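Local coordinates for protein esterase (Uncultured bacterium, PDB 5EGN) that hydrolyses carboxylic esters and degrades N-acyl homoserine lactones, the signals of bacterial quorum sensing, probably by opening the lactone ring, at residues F24-P27 and F28-G32; I34-F37 and Q38-F42; L246-P249 and S250-N253. The protein carries 2 engineered substitutions. All blocks are in the same frame, centred on the assembly; numbering follows the deposited sequence.

Interaction 1 of 3, residues F24-P27 and F28-G32; sequences FLHP and FSTNG
Pro27 O is gripped by Thr30 OG1 at 2.7 Å and, from the other face of the carbonyl plane, by its own neighbour His26 ND1 at 2.5 Å. The hydroxyl lies above that plane, 42° out of it, while the imidazole N-H comes in with a smaller tilt. Thr30 N adds a weak bond to Pro27 O at 3.4 Å, the closure of the type II beta turn from Pro27 to Thr30. With chi1 71°, Thr30 OG1 sits between its backbone N and carbonyl carbon, which brings it to Pro27 O; Thr30 OG1 also lies 3.3 Å from Pro27 CG. Past the turn the chain doubles back beneath the imidazole, where Asn31 CA makes a CH-pi contact over the ring centre, 3.5 Å from the His26 centroid. Asn31 ND2 is bound to Asn174 OD1, and His26 stacks on His53. In alpha/beta hydrolases the loop after this strand usually helps to form the oxyanion hole, and Pro27 here touches Asn92, close to a probable nucleophile elbow. The turn leaves strand 21-25 of the central sheet, with Phe28 against helix 94-105 and Thr30 against helix 159-168.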
loop_
_atom_site.group_PDB
_atom_site.type_symbol
_atom_site.label_atom_id
_atom_site.label_comp_id
_atom_site.label_asym_id
_atom_site.label_seq_id
_atom_site.Cartn_x
_atom_site.Cartn_y
_atom_site.Cartn_z
ATOM N N PHE A 24 1.800 -4.058 12.660
ATOM C CA PHE A 24 2.571 -4.487 11.503
ATOM C C PHE A 24 3.862 -3.679 11.347
ATOM O O PHE A 24 3.855 -2.427 11.253
ATOM C CB PHE A 24 1.732 -4.391 10.224
ATOM C CG PHE A 24 0.518 -5.281 10.220
ATOM C CD1 PHE A 24 -0.714 -4.790 10.620
ATOM C CD2 PHE A 24 0.607 -6.605 9.815
ATOM C CE1 PHE A 24 -1.835 -5.601 10.613
ATOM C CE2 PHE A 24 -0.510 -7.419 9.804
ATOM C CZ PHE A 24 -1.731 -6.915 10.205
ATOM N N LEU A 25 4.958 -4.435 11.331
ATOM C CA LEU A 25 6.316 -3.925 11.246
ATOM C C LEU A 25 6.953 -4.386 9.944
ATOM O O LEU A 25 7.275 -5.565 9.790
ATOM C CB LEU A 25 7.138 -4.414 12.437
ATOM C CG LEU A 25 6.532 -4.125 13.807
ATOM C CD1 LEU A 25 7.376 -4.705 14.932
ATOM C CD2 LEU A 25 6.381 -2.627 13.958
ATOM N N HIS A 26 7.141 -3.452 9.018
ATOM C CA HIS A 26 7.615 -3.765 7.670
ATOM C C HIS A 26 9.081 -4.208 7.638
ATOM O O HIS A 26 9.841 -3.895 8.551
ATOM C CB HIS A 26 7.423 -2.547 6.763
ATOM C CG HIS A 26 8.357 -1.418 7.064
ATOM N ND1 HIS A 26 9.652 -1.375 6.593
ATOM C CD2 HIS A 26 8.184 -0.290 7.793
ATOM C CE1 HIS A 26 10.237 -0.271 7.019
ATOM N NE2 HIS A 26 9.369 0.406 7.748
ATOM N N PRO A 27 9.483 -4.932 6.576
ATOM C CA PRO A 27 10.887 -5.334 6.421
ATOM C C PRO A 27 11.812 -4.167 6.079
ATOM O O PRO A 27 11.350 -3.057 5.817
ATOM C CB PRO A 27 10.839 -6.338 5.265
ATOM C CG PRO A 27 9.645 -5.944 4.486
ATOM C CD PRO A 27 8.639 -5.501 5.511
ATOM N N PHE A 28 13.112 -4.440 6.079
ATOM C CA PHE A 28 14.134 -3.428 5.842
ATOM C C PHE A 28 14.039 -2.845 4.430
ATOM O O PHE A 28 13.718 -3.558 3.480
ATOM C CB PHE A 28 15.521 -4.035 6.086
ATOM C CG PHE A 28 16.611 -3.019 6.271
ATOM C CD1 PHE A 28 16.471 -1.982 7.178
ATOM C CD2 PHE A 28 17.793 -3.122 5.557
ATOM C CE1 PHE A 28 17.483 -1.055 7.352
ATOM C CE2 PHE A 28 18.808 -2.200 5.727
ATOM C CZ PHE A 28 18.652 -1.165 6.626
ATOM N N SER A 29 14.295 -1.539 4.328
ATOM C CA SER A 29 14.305 -0.777 3.070
ATOM C C SER A 29 12.914 -0.535 2.479
ATOM O O SER A 29 12.782 0.169 1.478
ATOM C CB SER A 29 15.183 -1.465 2.018
ATOM O OG SER A 29 14.456 -2.471 1.338
ATOM N N THR A 30 11.884 -1.108 3.091
ATOM C CA THR A 30 10.519 -0.906 2.617
ATOM C C THR A 30 9.779 0.081 3.509
ATOM O O THR A 30 10.397 0.901 4.189
ATOM C CB THR A 30 9.728 -2.226 2.572
ATOM O OG1 THR A 30 9.449 -2.665 3.907
ATOM C CG2 THR A 30 10.520 -3.300 1.844
ATOM N N ASN A 31 8.452 0.004 3.494
ATOM C CA ASN A 31 7.621 0.778 4.408
ATOM C C ASN A 31 6.288 0.089 4.672
ATOM O O ASN A 31 6.083 -1.056 4.272
ATOM C CB ASN A 31 7.382 2.191 3.872
ATOM C CG ASN A 31 6.748 2.197 2.496
ATOM O OD1 ASN A 31 5.555 1.933 2.343
ATOM N ND2 ASN A 31 7.543 2.520 1.485
ATOM N N GLY A 32 5.384 0.800 5.339
ATOM C CA GLY A 32 4.116 0.238 5.770
ATOM C C GLY A 32 3.192 -0.215 4.654
ATOM O O GLY A 32 2.341 -1.089 4.856
#

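Interaction 2 of 3, residues I34-F37 and Q38-F42; sequences IWYF and QTFPF
Ile34 and Gln38 are joined by one water, which donates to Ile34 O and to Gln38 OE1 and accepts from Phe37 N at 2.8 Å. The water sits at the start of the short, weakly bonded helix 36-39, the link between the parallel neighbours 21-25 and 47-51 in a beta-alpha-beta unit of the alpha/beta hydrolase fold. At Trp35 the carbonyl oxygen takes three donors. Thr39 N meets Trp35 O nearly along the C=O axis at 2.7 Å, as in an i to i+4 helical bond, whereas Gln38 N (2.9 Å) and Thr39 OG1 (2.7 Å) come in well out of the carbonyl plane, from opposite faces. The hydroxyl of Thr39 is beside its own backbone N (chi1 -61°), which turns it back onto this oxygen. The Trp35 indole meets Gln38 at its edge: CE3 lies 3.5 Å from OE1, and ring and amide planes are 87° apart. A bend at chi2 folds the Gln38 amide back to this place, while NE2 is held by Gln245 O and Asn253 OD1. Tyr36 comes next and inclines its ring against Phe40, planes 69° apart, with Tyr36 CD1 3.8 Å from Phe40 CE2. Tyr36 OH is hydrogen-bonded to His168 of the second subunit, and Phe40 also meets that histidine, so this pair belongs to the dimer interface. At Phe37 the chain loses the regular helical bond: Pro41 has no N-H to offer Phe37 O, which accepts from Asn253 ND2 instead; Pro41 CG lies 3.4 Å from Phe37 O.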
loop_
_atom_site.group_PDB
_atom_site.type_symbol
_atom_site.label_atom_id
_atom_site.label_comp_id
_atom_site.label_asym_id
_atom_site.label_seq_id
_atom_site.Cartn_x
_atom_site.Cartn_y
_atom_site.Cartn_z
ATOM N N ILE A 34 3.614 -2.141 2.297
ATOM C CA ILE A 34 3.723 -3.591 2.102
ATOM C C ILE A 34 2.608 -4.397 2.787
ATOM O O ILE A 34 2.364 -5.549 2.424
ATOM C CB ILE A 34 5.098 -4.116 2.606
ATOM C CG1 ILE A 34 5.449 -5.461 1.960
ATOM C CG2 ILE A 34 5.119 -4.219 4.126
ATOM C CD1 ILE A 34 6.838 -5.957 2.296
ATOM N N TRP A 35 1.926 -3.795 3.758
ATOM C CA TRP A 35 0.870 -4.496 4.484
ATOM C C TRP A 35 -0.527 -4.229 3.922
ATOM O O TRP A 35 -1.524 -4.476 4.610
ATOM C CB TRP A 35 0.908 -4.107 5.963
ATOM C CG TRP A 35 2.195 -4.451 6.640
ATOM C CD1 TRP A 35 3.123 -3.578 7.123
ATOM C CD2 TRP A 35 2.701 -5.765 6.905
ATOM N NE1 TRP A 35 4.172 -4.266 7.681
ATOM C CE2 TRP A 35 3.939 -5.612 7.558
ATOM C CE3 TRP A 35 2.227 -7.058 6.656
ATOM C CZ2 TRP A 35 4.710 -6.698 7.967
ATOM C CZ3 TRP A 35 2.995 -8.139 7.063
ATOM C CH2 TRP A 35 4.223 -7.950 7.711
ATOM N N TYR A 36 -0.593 -3.747 2.679
ATOM C CA TYR A 36 -1.852 -3.313 2.071
ATOM C C TYR A 36 -2.929 -4.391 2.115
ATOM O O TYR A 36 -4.089 -4.106 2.403
ATOM C CB TYR A 36 -1.631 -2.863 0.614
ATOM C CG TYR A 36 -2.910 -2.423 -0.073
ATOM C CD1 TYR A 36 -3.541 -1.240 0.291
ATOM C CD2 TYR A 36 -3.501 -3.202 -1.061
ATOM C CE1 TYR A 36 -4.718 -0.840 -0.312
ATOM C CE2 TYR A 36 -4.682 -2.807 -1.672
ATOM C CZ TYR A 36 -5.283 -1.626 -1.292
ATOM O OH TYR A 36 -6.452 -1.227 -1.891
ATOM N N PHE A 37 -2.546 -5.632 1.843
ATOM C CA PHE A 37 -3.528 -6.706 1.796
ATOM C C PHE A 37 -3.879 -7.254 3.177
ATOM O O PHE A 37 -4.831 -8.022 3.314
ATOM C CB PHE A 37 -3.036 -7.847 0.907
ATOM C CG PHE A 37 -2.890 -7.473 -0.538
ATOM C CD1 PHE A 37 -4.004 -7.260 -1.333
ATOM C CD2 PHE A 37 -1.634 -7.340 -1.103
ATOM C CE1 PHE A 37 -3.864 -6.917 -2.668
ATOM C CE2 PHE A 37 -1.488 -6.999 -2.433
ATOM C CZ PHE A 37 -2.604 -6.787 -3.217
ATOM N N GLN A 38 -3.117 -6.863 4.194
ATOM C CA GLN A 38 -3.391 -7.300 5.559
ATOM C C GLN A 38 -4.128 -6.224 6.345
ATOM O O GLN A 38 -5.060 -6.512 7.094
ATOM C CB GLN A 38 -2.094 -7.667 6.284
ATOM C CG GLN A 38 -1.481 -8.990 5.858
ATOM C CD GLN A 38 -0.805 -8.917 4.505
ATOM O OE1 GLN A 38 -0.043 -7.992 4.227
ATOM N NE2 GLN A 38 -1.083 -9.898 3.653
ATOM N N THR A 39 -3.698 -4.982 6.146
ATOM C CA THR A 39 -4.135 -3.841 6.945
ATOM C C THR A 39 -5.649 -3.709 7.095
ATOM O O THR A 39 -6.159 -3.576 8.205
ATOM C CB THR A 39 -3.596 -2.527 6.350
ATOM O OG1 THR A 39 -2.164 -2.555 6.353
ATOM C CG2 THR A 39 -4.077 -1.333 7.158
ATOM N N PHE A 40 -6.364 -3.759 5.978
ATOM C CA PHE A 40 -7.789 -3.445 5.981
ATOM C C PHE A 40 -8.720 -4.636 6.257
ATOM O O PHE A 40 -9.741 -4.461 6.922
ATOM C CB PHE A 40 -8.159 -2.769 4.659
ATOM C CG PHE A 40 -7.380 -1.511 4.398
ATOM C CD1 PHE A 40 -7.768 -0.312 4.972
ATOM C CD2 PHE A 40 -6.247 -1.532 3.603
ATOM C CE1 PHE A 40 -7.047 0.846 4.746
ATOM C CE2 PHE A 40 -5.522 -0.377 3.374
ATOM C CZ PHE A 40 -5.923 0.814 3.947
ATOM N N PRO A 41 -8.397 -5.840 5.743
ATOM C CA PRO A 41 -9.214 -6.975 6.190
ATOM C C PRO A 41 -9.141 -7.196 7.701
ATOM O O PRO A 41 -10.154 -7.519 8.321
ATOM C CB PRO A 41 -8.608 -8.158 5.434
ATOM C CG PRO A 41 -8.083 -7.553 4.187
ATOM C CD PRO A 41 -7.548 -6.208 4.594
ATOM N N PHE A 42 -7.962 -7.010 8.284
ATOM C CA PHE A 42 -7.801 -7.162 9.725
ATOM C C PHE A 42 -8.311 -5.939 10.480
ATOM O O PHE A 42 -8.492 -5.984 11.695
ATOM C CB PHE A 42 -6.338 -7.431 10.079
ATOM C CG PHE A 42 -5.904 -8.841 9.803
ATOM C CD1 PHE A 42 -6.174 -9.849 10.713
ATOM C CD2 PHE A 42 -5.236 -9.161 8.635
ATOM C CE1 PHE A 42 -5.782 -11.150 10.463
ATOM C CE2 PHE A 42 -4.842 -10.459 8.379
ATOM C CZ PHE A 42 -5.117 -11.455 9.293
HETATM O O HOH W 1 -0.056 -6.834 1.582
#

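Interaction 3 of 3, residues L246-P249 and S250-N253; sequences LERP and SEFN
Arg248 reaches over the first turn of helix 249-257 to grip Glu251, three residues on. From CB the chain leaves beside the backbone N (chi1 -54°) and runs out through CG to CD, which passes 3.9 Å from Glu251 OE2. A bend at chi3 then presents the side of the guanidinium: Arg248 NE meets Glu251 OE2 at 2.6 Å, and NH2 meets the same oxygen at 2.7 Å. Both go to OE2 in the guanidinium plane, which is 61° from the carboxylate plane; on the same face of the latter, NE comes from above and NH2 nearly along the C-O axis. Glu251 OE1 has a weak bond to Tyr244 OH. A leucine in place of Arg248 would strip both N-H donors from Glu251 OE2 and would probably leave the carboxylate without its charged mate and freer to turn. Behind the bridge the backbone starts the helix. Phe252 N donates to Arg248 O at 3.2 Å, and Asn253 N to Pro249 O at 2.9 Å. With Arg248 as N-cap and a proline in the next position, where no amide hydrogen is needed, this is a classic helix start, here of the last helix of the hydrolase fold.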
loop_
_atom_site.group_PDB
_atom_site.type_symbol
_atom_site.label_atom_id
_atom_site.label_comp_id
_atom_site.label_asym_id
_atom_site.label_seq_id
_atom_site.Cartn_x
_atom_site.Cartn_y
_atom_site.Cartn_z
ATOM N N LEU A 246 2.902 -10.855 0.603
ATOM C CA LEU A 246 2.703 -10.362 -0.757
ATOM C C LEU A 246 2.634 -11.497 -1.776
ATOM O O LEU A 246 1.894 -11.414 -2.757
ATOM C CB LEU A 246 3.819 -9.390 -1.146
ATOM C CG LEU A 246 3.675 -7.946 -0.666
ATOM C CD1 LEU A 246 4.796 -7.090 -1.231
ATOM C CD2 LEU A 246 2.318 -7.388 -1.060
ATOM N N GLU A 247 3.410 -12.551 -1.545
ATOM C CA GLU A 247 3.475 -13.673 -2.477
ATOM C C GLU A 247 2.187 -14.495 -2.458
ATOM O O GLU A 247 1.661 -14.862 -3.509
ATOM C CB GLU A 247 4.684 -14.556 -2.159
ATOM C CG GLU A 247 6.021 -13.856 -2.396
ATOM C CD GLU A 247 7.211 -14.763 -2.154
ATOM O OE1 GLU A 247 8.040 -14.433 -1.279
ATOM O OE2 GLU A 247 7.324 -15.797 -2.846
ATOM N N ARG A 248 1.690 -14.793 -1.262
ATOM C CA ARG A 248 0.404 -15.471 -1.111
ATOM C C ARG A 248 -0.403 -14.816 0.008
ATOM O O ARG A 248 -0.577 -15.405 1.074
ATOM C CB ARG A 248 0.598 -16.963 -0.820
ATOM C CG ARG A 248 1.475 -17.692 -1.829
ATOM C CD ARG A 248 1.436 -19.199 -1.628
ATOM N NE ARG A 248 0.134 -19.760 -1.978
ATOM C CZ ARG A 248 -0.233 -20.074 -3.216
ATOM N NH1 ARG A 248 0.601 -19.881 -4.228
ATOM N NH2 ARG A 248 -1.438 -20.580 -3.443
ATOM N N PRO A 249 -0.902 -13.593 -0.238
ATOM C CA PRO A 249 -1.520 -12.727 0.776
ATOM C C PRO A 249 -2.674 -13.359 1.557
ATOM O O PRO A 249 -2.689 -13.261 2.783
ATOM C CB PRO A 249 -2.025 -11.539 -0.049
ATOM C CG PRO A 249 -1.144 -11.513 -1.246
ATOM C CD PRO A 249 -0.895 -12.953 -1.566
ATOM N N SER A 250 -3.621 -13.984 0.864
ATOM C CA SER A 250 -4.791 -14.566 1.522
ATOM C C SER A 250 -4.418 -15.694 2.485
ATOM O O SER A 250 -5.000 -15.818 3.565
ATOM C CB SER A 250 -5.789 -15.078 0.483
ATOM O OG SER A 250 -6.473 -14.006 -0.139
ATOM N N GLU A 251 -3.446 -16.512 2.096
ATOM C CA GLU A 251 -2.991 -17.606 2.948
ATOM C C GLU A 251 -2.290 -17.084 4.198
ATOM O O GLU A 251 -2.488 -17.613 5.298
ATOM C CB GLU A 251 -2.070 -18.543 2.167
ATOM C CG GLU A 251 -2.787 -19.318 1.075
ATOM C CD GLU A 251 -1.887 -20.315 0.382
ATOM O OE1 GLU A 251 -0.973 -20.849 1.044
ATOM O OE2 GLU A 251 -2.091 -20.562 -0.825
ATOM N N PHE A 252 -1.474 -16.046 4.032
ATOM C CA PHE A 252 -0.872 -15.373 5.177
ATOM C C PHE A 252 -1.966 -14.827 6.086
ATOM O O PHE A 252 -1.852 -14.883 7.310
ATOM C CB PHE A 252 0.056 -14.239 4.731
ATOM C CG PHE A 252 0.726 -13.522 5.873
ATOM C CD1 PHE A 252 1.928 -13.981 6.384
ATOM C CD2 PHE A 252 0.149 -12.396 6.442
ATOM C CE1 PHE A 252 2.545 -13.332 7.435
ATOM C CE2 PHE A 252 0.761 -11.744 7.495
ATOM C CZ PHE A 252 1.960 -12.213 7.991
ATOM N N ASN A 253 -3.023 -14.297 5.474
ATOM C CA ASN A 253 -4.160 -13.766 6.218
ATOM C C ASN A 253 -4.870 -14.840 7.034
ATOM O O ASN A 253 -5.335 -14.578 8.141
ATOM C CB ASN A 253 -5.156 -13.100 5.267
ATOM C CG ASN A 253 -4.707 -11.722 4.818
ATOM O OD1 ASN A 253 -3.545 -11.353 4.975
ATOM N ND2 ASN A 253 -5.634 -10.952 4.263
#

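Interactions 1, 2 and 3 come in series along the chain. The first two are close in sequence, the turn after strand 21-25 and the short helix that leads on to strand 47-51; their centres are 13 Å apart and Trp35 packs against Phe24, Leu25 and His26. Interaction 3 lies more than 200 residues later, yet its centre is only 10 Å from that of interaction 2, and Asn253 probably hydrogen-bonds both Gln38 and Phe37. Interactions 1 and 3 do not touch, with centres 16 Å apart. Helix 36-39 thus stands between the loop near the probable active site and the C-terminal helix 249-257, and all three reach the second subunit, interaction 1 through Asn31 alone.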